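Local atomic coordinates of hypothetical protein (PDB entry 2OD6), a protein that is of unknown function but adopts a dimeric ferredoxin-like fold and holds a long-chain oxo fatty acid, 10-oxohexadecanoic acid, in a pocket. Residues M39-N50 / V61-S72. Residues are numbered along the deposited sequence; the frame is centred on the assembly and turned at random.
Sequences MKSRGLLKFSMN and VVMTYEYKDRAS. With OHA (10-oxohexadecanoic acid), chain E.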
HETATM    1  N   MSE A  39       1.298  16.592   9.457  1.00  8.34           N
HETATM    2  CA  MSE A  39       1.260  16.057   8.092  1.00 10.67           C
HETATM    3  C   MSE A  39      -0.041  16.391   7.342  1.00  6.87           C
HETATM    4  O   MSE A  39      -0.027  16.714   6.150  1.00  6.25           O
HETATM    5  CB  MSE A  39       1.511  14.532   8.110  1.00 11.72           C
HETATM    6  CG  MSE A  39       2.871  14.182   8.551  1.00  2.00           C
HETATM    7 SE   MSE A  39       3.341  12.301   8.358  0.75 13.61          SE
HETATM    8  CE  MSE A  39       3.927  12.188   6.462  1.00  8.15           C
ATOM      9  N   LYS A  40      -1.162  16.341   8.042  1.00  8.05           N
ATOM     10  CA  LYS A  40      -2.415  16.666   7.424  1.00  9.94           C
ATOM     11  C   LYS A  40      -2.480  18.123   7.084  1.00 11.15           C
ATOM     12  O   LYS A  40      -3.046  18.480   6.047  1.00 11.15           O
ATOM     13  CB  LYS A  40      -3.600  16.260   8.291  1.00 11.27           C
ATOM     14  CG  LYS A  40      -3.772  14.758   8.389  1.00 15.36           C
ATOM     15  CD  LYS A  40      -5.172  14.423   8.826  1.00 16.20           C
ATOM     16  CE  LYS A  40      -5.421  12.923   8.724  1.00 16.37           C
ATOM     17  NZ  LYS A  40      -6.696  12.615   9.438  1.00 20.72           N
ATOM     18  N   SER A  41      -1.880  18.986   7.918  1.00 10.57           N
ATOM     19  CA  SER A  41      -1.862  20.421   7.619  1.00  9.99           C
ATOM     20  C   SER A  41      -1.022  20.696   6.375  1.00  8.75           C
ATOM     21  O   SER A  41      -1.112  21.781   5.811  1.00  9.06           O
ATOM     22  CB  SER A  41      -1.304  21.230   8.789  1.00 11.14           C
ATOM     23  OG  SER A  41       0.111  21.060   8.871  1.00 12.51           O
ATOM     24  N   ARG A  42      -0.192  19.726   5.983  1.00  7.83           N
ATOM     25  CA  ARG A  42       0.628  19.799   4.772  1.00  5.74           C
ATOM     26  C   ARG A  42       0.100  18.979   3.618  1.00  8.54           C
ATOM     27  O   ARG A  42       0.781  18.841   2.590  1.00  7.80           O
ATOM     28  CB  ARG A  42       2.048  19.370   5.113  1.00  7.86           C
ATOM     29  CG  ARG A  42       2.724  20.328   6.037  1.00  4.66           C
ATOM     30  CD  ARG A  42       4.024  19.758   6.543  1.00 11.20           C
ATOM     31  NE  ARG A  42       4.784  20.774   7.239  1.00  7.99           N
ATOM     32  CZ  ARG A  42       4.578  21.162   8.496  1.00  4.87           C
ATOM     33  NH1 ARG A  42       3.626  20.622   9.237  1.00 11.35           N
ATOM     34  NH2 ARG A  42       5.330  22.122   9.007  1.00  8.95           N
ATOM     35  N   GLY A  43      -1.095  18.410   3.780  1.00  6.87           N
ATOM     36  CA  GLY A  43      -1.760  17.680   2.680  1.00 10.55           C
ATOM     37  C   GLY A  43      -1.733  16.161   2.683  1.00  9.86           C
ATOM     38  O   GLY A  43      -2.083  15.550   1.685  1.00 10.06           O
ATOM     39  N   LEU A  44      -1.313  15.551   3.781  1.00  8.81           N
ATOM     40  CA  LEU A  44      -1.577  14.137   4.049  1.00 10.31           C
ATOM     41  C   LEU A  44      -3.080  13.950   4.143  1.00 12.03           C
ATOM     42  O   LEU A  44      -3.751  14.637   4.906  1.00 11.09           O
ATOM     43  CB  LEU A  44      -0.935  13.664   5.368  1.00 13.04           C
ATOM     44  CG  LEU A  44      -1.003  12.146   5.680  1.00  8.16           C
ATOM     45  CD1 LEU A  44      -0.096  11.326   4.800  1.00  6.56           C
ATOM     46  CD2 LEU A  44      -0.660  11.913   7.129  1.00  8.50           C
ATOM     47  N   LEU A  45      -3.609  13.031   3.339  1.00 11.44           N
ATOM     48  CA  LEU A  45      -5.047  12.732   3.380  1.00 13.27           C
ATOM     49  C   LEU A  45      -5.354  11.614   4.400  1.00 12.64           C
ATOM     50  O   LEU A  45      -6.348  11.692   5.132  1.00 12.61           O
ATOM     51  CB  LEU A  45      -5.578  12.373   1.979  1.00 14.03           C
ATOM     52  CG  LEU A  45      -5.711  13.422   0.864  1.00 14.70           C
ATOM     53  CD1 LEU A  45      -6.085  12.671  -0.448  1.00  9.97           C
ATOM     54  CD2 LEU A  45      -6.703  14.563   1.170  1.00 12.68           C
ATOM     55  N   LYS A  46      -4.475  10.616   4.481  1.00 12.51           N
ATOM     56  CA  LYS A  46      -4.704   9.447   5.300  1.00 11.45           C
ATOM     57  C   LYS A  46      -3.390   8.761   5.579  1.00 12.61           C
ATOM     58  O   LYS A  46      -2.465   8.754   4.722  1.00  9.15           O
ATOM     59  CB  LYS A  46      -5.675   8.469   4.608  1.00 13.02           C
ATOM     60  CG  LYS A  46      -6.099   7.278   5.445  1.00 16.53           C
ATOM     61  CD  LYS A  46      -7.015   6.318   4.663  1.00 15.44           C
ATOM     62  CE  LYS A  46      -6.885   4.862   5.172  1.00 26.50           C
ATOM     63  NZ  LYS A  46      -7.876   4.012   4.492  1.00 24.57           N
ATOM     64  N   PHE A  47      -3.300   8.196   6.791  1.00 10.71           N
ATOM     65  CA  PHE A  47      -2.208   7.286   7.164  1.00  7.34           C
ATOM     66  C   PHE A  47      -2.780   5.923   7.629  1.00  9.42           C
ATOM     67  O   PHE A  47      -3.854   5.879   8.216  1.00 12.51           O
ATOM     68  CB  PHE A  47      -1.397   7.884   8.296  1.00  5.70           C
ATOM     69  CG  PHE A  47      -0.419   6.928   8.912  1.00  9.71           C
ATOM     70  CD1 PHE A  47       0.846   6.815   8.402  1.00 11.01           C
ATOM     71  CD2 PHE A  47      -0.765   6.160  10.042  1.00 12.19           C
ATOM     72  CE1 PHE A  47       1.759   5.940   8.965  1.00  5.35           C
ATOM     73  CE2 PHE A  47       0.147   5.281  10.619  1.00 11.91           C
ATOM     74  CZ  PHE A  47       1.415   5.189  10.088  1.00  8.36           C
ATOM     75  N   SER A  48      -2.048   4.820   7.385  1.00 12.02           N
ATOM     76  CA  SER A  48      -2.437   3.494   7.944  1.00  6.29           C
ATOM     77  C   SER A  48      -1.232   2.703   8.222  1.00  7.41           C
ATOM     78  O   SER A  48      -0.241   2.927   7.564  1.00  8.24           O
ATOM     79  CB  SER A  48      -3.446   2.734   7.058  1.00 14.89           C
ATOM     80  OG  SER A  48      -2.875   2.199   5.878  1.00  9.50           O
HETATM   81  N   MSE A  49      -1.305   1.853   9.255  1.00  6.89           N
HETATM   82  CA  MSE A  49      -0.248   0.876   9.569  1.00  8.65           C
HETATM   83  C   MSE A  49      -0.910  -0.498   9.495  1.00 11.00           C
HETATM   84  O   MSE A  49      -1.993  -0.691  10.012  1.00  8.55           O
HETATM   85  CB  MSE A  49       0.423   1.172  10.931  1.00  4.50           C
HETATM   86  CG  MSE A  49       1.447   0.213  11.395  1.00 13.90           C
HETATM   87 SE   MSE A  49       2.547   1.282  12.624  0.75 20.78          SE
HETATM   88  CE  MSE A  49       0.984   1.909  13.752  1.00 12.70           C
ATOM     89  N   ASN A  50      -0.208  -1.484   8.908  1.00  8.98           N
ATOM     90  CA  ASN A  50      -0.861  -2.763   8.524  1.00  5.21           C
ATOM     91  C   ASN A  50       0.055  -3.847   8.846  1.00  8.97           C
ATOM     92  O   ASN A  50       1.179  -3.724   8.434  1.00  2.48           O
ATOM     93  CB  ASN A  50      -1.151  -2.748   7.011  1.00 11.25           C
ATOM     94  CG  ASN A  50      -1.986  -1.558   6.581  1.00 12.97           C
ATOM     95  OD1 ASN A  50      -3.212  -1.625   6.616  1.00 13.54           O
ATOM     96  ND2 ASN A  50      -1.310  -0.432   6.131  1.00 17.17           N
ATOM     97  N   VAL A  61       5.308  -4.427   9.193  1.00  2.00           N
ATOM     98  CA  VAL A  61       4.130  -3.553   8.953  1.00  2.00           C
ATOM     99  C   VAL A  61       4.343  -2.848   7.674  1.00  3.19           C
ATOM    100  O   VAL A  61       5.439  -2.528   7.294  1.00  2.83           O
ATOM    101  CB  VAL A  61       3.921  -2.574  10.117  1.00  8.26           C
ATOM    102  CG1 VAL A  61       3.620  -3.398  11.419  1.00  4.24           C
ATOM    103  CG2 VAL A  61       5.114  -1.631  10.320  1.00  7.54           C
ATOM    104  N   VAL A  62       3.244  -2.551   6.983  1.00  4.21           N
ATOM    105  CA  VAL A  62       3.294  -1.616   5.897  1.00  7.62           C
ATOM    106  C   VAL A  62       2.530  -0.364   6.323  1.00  5.25           C
ATOM    107  O   VAL A  62       1.377  -0.431   6.734  1.00  9.61           O
ATOM    108  CB  VAL A  62       2.674  -2.197   4.568  1.00  8.70           C
ATOM    109  CG1 VAL A  62       2.601  -1.118   3.441  1.00  2.82           C
ATOM    110  CG2 VAL A  62       3.503  -3.393   4.105  1.00  6.38           C
HETATM  111  N   MSE A  63       3.193   0.780   6.168  1.00  2.18           N
HETATM  112  CA  MSE A  63       2.649   2.079   6.441  1.00 10.15           C
HETATM  113  C   MSE A  63       2.280   2.814   5.139  1.00  7.85           C
HETATM  114  O   MSE A  63       3.098   2.909   4.195  1.00 10.09           O
HETATM  115  CB  MSE A  63       3.675   2.829   7.271  1.00  9.88           C
HETATM  116  CG  MSE A  63       3.861   2.171   8.640  1.00 13.55           C
HETATM  117 SE   MSE A  63       5.060   3.303   9.684  0.75 25.14          SE
HETATM  118  CE  MSE A  63       6.696   2.955   8.838  1.00  2.00           C
ATOM    119  N   THR A  64       1.065   3.315   5.030  1.00 10.24           N
ATOM    120  CA  THR A  64       0.704   3.959   3.834  1.00 10.67           C
ATOM    121  C   THR A  64       0.490   5.441   4.160  1.00 13.02           C
ATOM    122  O   THR A  64      -0.127   5.762   5.159  1.00 14.03           O
ATOM    123  CB  THR A  64      -0.578   3.352   3.197  1.00 14.94           C
ATOM    124  OG1 THR A  64      -1.684   3.719   4.009  1.00 21.00           O
ATOM    125  CG2 THR A  64      -0.487   1.824   3.096  1.00  2.00           C
ATOM    126  N   TYR A  65       1.037   6.320   3.317  1.00 10.50           N
ATOM    127  CA  TYR A  65       0.834   7.759   3.396  1.00  9.83           C
ATOM    128  C   TYR A  65       0.124   8.212   2.132  1.00  6.65           C
ATOM    129  O   TYR A  65       0.674   8.099   1.046  1.00  6.21           O
ATOM    130  CB  TYR A  65       2.189   8.429   3.476  1.00 10.19           C
ATOM    131  CG  TYR A  65       2.955   8.039   4.666  1.00  4.37           C
ATOM    132  CD1 TYR A  65       3.754   6.897   4.628  1.00  4.71           C
ATOM    133  CD2 TYR A  65       2.886   8.762   5.851  1.00 12.13           C
ATOM    134  CE1 TYR A  65       4.505   6.475   5.744  1.00 10.57           C
ATOM    135  CE2 TYR A  65       3.655   8.343   6.994  1.00  7.23           C
ATOM    136  CZ  TYR A  65       4.434   7.210   6.904  1.00 16.86           C
ATOM    137  OH  TYR A  65       5.141   6.818   7.982  1.00 12.40           O
ATOM    138  N   GLU A  66      -1.096   8.685   2.235  1.00 11.36           N
ATOM    139  CA  GLU A  66      -1.825   9.092   1.073  1.00 11.47           C
ATOM    140  C   GLU A  66      -1.829  10.626   1.017  1.00 13.71           C
ATOM    141  O   GLU A  66      -2.451  11.264   1.848  1.00  9.88           O
ATOM    142  CB  GLU A  66      -3.271   8.600   1.142  1.00 17.98           C
ATOM    143  CG  GLU A  66      -3.413   7.127   0.811  1.00 20.99           C
ATOM    144  CD  GLU A  66      -4.764   6.575   1.122  1.00 18.45           C
ATOM    145  OE1 GLU A  66      -5.804   7.123   0.669  1.00 16.89           O
ATOM    146  OE2 GLU A  66      -4.767   5.552   1.823  1.00 13.43           O
ATOM    147  N   TYR A  67      -1.147  11.188   0.022  1.00 10.60           N
ATOM    148  CA  TYR A  67      -1.070  12.618  -0.163  1.00 10.63           C
ATOM    149  C   TYR A  67      -1.971  13.156  -1.281  1.00 11.15           C
ATOM    150  O   TYR A  67      -2.298  12.456  -2.254  1.00 10.85           O
ATOM    151  CB  TYR A  67       0.359  13.005  -0.466  1.00  7.06           C
ATOM    152  CG  TYR A  67       1.403  12.464   0.502  1.00  6.65           C
ATOM    153  CD1 TYR A  67       1.615  13.065   1.725  1.00  8.54           C
ATOM    154  CD2 TYR A  67       2.200  11.378   0.163  1.00  7.87           C
ATOM    155  CE1 TYR A  67       2.591  12.584   2.612  1.00  9.89           C
ATOM    156  CE2 TYR A  67       3.180  10.914   1.029  1.00 10.95           C
ATOM    157  CZ  TYR A  67       3.375  11.544   2.240  1.00  8.61           C
ATOM    158  OH  TYR A  67       4.355  11.119   3.109  1.00  9.45           O
ATOM    159  N   LYS A  68      -2.334  14.421  -1.151  1.00  9.48           N
ATOM    160  CA  LYS A  68      -3.200  15.106  -2.109  1.00 12.23           C
ATOM    161  C   LYS A  68      -2.548  15.145  -3.494  1.00  9.99           C
ATOM    162  O   LYS A  68      -3.220  15.034  -4.516  1.00 10.35           O
ATOM    163  CB  LYS A  68      -3.453  16.535  -1.597  1.00 11.01           C
ATOM    164  CG  LYS A  68      -4.583  17.346  -2.218  1.00 20.43           C
ATOM    165  CD  LYS A  68      -4.751  18.725  -1.454  1.00 18.94           C
ATOM    166  CE  LYS A  68      -4.133  19.961  -2.171  1.00 28.72           C
ATOM    167  NZ  LYS A  68      -4.230  21.384  -1.480  1.00  7.95           N
ATOM    168  N   ASP A  69      -1.227  15.313  -3.524  1.00 10.09           N
ATOM    169  CA  ASP A  69      -0.522  15.601  -4.783  1.00  8.00           C
ATOM    170  C   ASP A  69       0.957  15.631  -4.538  1.00  7.30           C
ATOM    171  O   ASP A  69       1.395  15.421  -3.414  1.00  7.20           O
ATOM    172  CB  ASP A  69      -0.981  16.925  -5.425  1.00  9.46           C
ATOM    173  CG  ASP A  69      -0.999  18.130  -4.453  1.00  7.97           C
ATOM    174  OD1 ASP A  69      -0.221  18.189  -3.492  1.00  6.12           O
ATOM    175  OD2 ASP A  69      -1.790  19.056  -4.709  1.00  6.37           O
ATOM    176  N   ARG A  70       1.720  15.904  -5.591  1.00  9.41           N
ATOM    177  CA  ARG A  70       3.200  16.009  -5.513  1.00  9.48           C
ATOM    178  C   ARG A  70       3.682  17.064  -4.528  1.00  7.95           C
ATOM    179  O   ARG A  70       4.603  16.812  -3.780  1.00  8.84           O
ATOM    180  CB  ARG A  70       3.788  16.314  -6.891  1.00  7.43           C
ATOM    181  CG  ARG A  70       5.316  16.266  -6.953  1.00 14.45           C
ATOM    182  CD  ARG A  70       5.853  16.593  -8.354  1.00 11.89           C
ATOM    183  N   ALA A  71       3.092  18.256  -4.550  1.00  7.45           N
ATOM    184  CA  ALA A  71       3.487  19.347  -3.642  1.00  4.81           C
ATOM    185  C   ALA A  71       3.250  18.972  -2.200  1.00  5.70           C
ATOM    186  O   ALA A  71       4.060  19.307  -1.347  1.00  5.28           O
ATOM    187  CB  ALA A  71       2.737  20.676  -3.989  1.00  4.29           C
ATOM    188  N   SER A  72       2.160  18.251  -1.925  1.00  6.16           N
ATOM    189  CA  SER A  72       1.851  17.837  -0.557  1.00  7.21           C
ATOM    190  C   SER A  72       2.817  16.760  -0.090  1.00  7.52           C
ATOM    191  O   SER A  72       3.267  16.791   1.059  1.00  6.43           O
ATOM    192  CB  SER A  72       0.415  17.337  -0.446  1.00  7.11           C
ATOM    193  OG  SER A  72      -0.462  18.349  -0.854  1.00  8.96           O
TER
HETATM  194  O2  OHA E 300       5.971   9.512   1.953  1.00 14.23           O
HETATM  195  C16 OHA E 300       6.957   9.053   2.523  1.00 20.78           C
HETATM  196  O3  OHA E 300       7.898   8.588   1.732  1.00 13.67           O
HETATM  197  C15 OHA E 300       7.138   9.047   4.034  1.00 22.14           C
HETATM  198  C14 OHA E 300       8.170   8.001   4.495  1.00 28.73           C
HETATM  199  C13 OHA E 300       8.614   8.108   5.975  1.00 34.59           C
HETATM  200  C12 OHA E 300       8.449   6.811   6.795  1.00 38.11           C
HETATM  201  C11 OHA E 300       9.319   6.731   8.078  1.00 42.40           C
HETATM  202  C10 OHA E 300       8.604   6.251   9.358  1.00 43.52           C
HETATM  203  C9  OHA E 300       7.813   7.406  10.011  1.00 50.66           C
HETATM  204  C8  OHA E 300       6.722   7.015  11.035  1.00 49.81           C
HETATM  205  C7  OHA E 300       5.857   8.228  11.405  1.00 47.41           C
HETATM  206  O1  OHA E 300       4.878   8.531  10.728  1.00 36.52           O
HETATM  207  C6  OHA E 300       6.152   9.124  12.587  1.00 42.93           C
HETATM  208  C5  OHA E 300       7.298   8.626  13.467  1.00 47.53           C
HETATM  209  C4  OHA E 300       7.455   9.535  14.700  1.00 46.80           C
HETATM  210  C3  OHA E 300       8.467   9.053  15.760  1.00 44.51           C
HETATM  211  C2  OHA E 300       8.251   7.631  16.296  1.00 39.65           C
HETATM  212  C1  OHA E 300       9.443   6.746  15.960  1.00 38.60           C
HETATM  213  O   HOH W   1      -7.465   4.556   1.617  1.00 17.52           O
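Phe47 and Tyr65 sit opposite each other as a non-hydrogen-bonded pair in the antiparallel hairpin of strands 44-52 and 59-67, and their rings form the tight side of the contact. The edge of Phe47 is turned to a face of Tyr65 in an offset edge-to-face stack, ring planes at 62°, with Phe47 CD1 3.5 Å from Tyr65 CE2. The fatty-acid chain lies over the opposite face of Tyr65. Tyr65 CG sits anti to the carbonyl carbon (chi1 -62°), a setting from which Tyr65 OH donates a hydrogen bond to the ligand keto oxygen O1 at 3.2 Å. Next along, Tyr67 OH donates to carboxyl oxygen O2 of the ligand at 2.6 Å, while the CE methyl of selenomethionine Met39 rests 3.6 Å from Tyr65 CD2. A leucine in place of Tyr65 has neither hydroxyl nor ring and would probably leave the keto O1 without this donor and the Phe47 edge without an aromatic face to rest on.

On the opposite face of the hairpin Ser48, Thr64 and Asn50 are still buried: Ser48 OG and Thr64 OG1 share a hydrogen bond of 2.7 Å, and Asn50 ND2 donates to both Ser48 OG and Val62 O. The looser, solvent side lies at Lys46 and Glu66, partly exposed and side by side without a direct salt bridge: a water joins Lys46 NZ to Glu66 OE2, and Glu66 OE1 instead pairs with Lys46 of the second subunit. Here a classic beta bulge sets Leu45 and Lys46 against Glu66, whose O accepts from Leu45 N at 2.6 Å and only weakly from Lys46 N.

Beyond the bulge, Gly43 ends helix 18-40 in a Schellman motif, and Asp69 N-caps helix 70-85. Both helices lie over the aromatic face, Trp35 meeting Phe47 and Leu80 touching Met39; strand 7-15 flanks 59-67, and residues 48-50 continue the sheet into the second subunit.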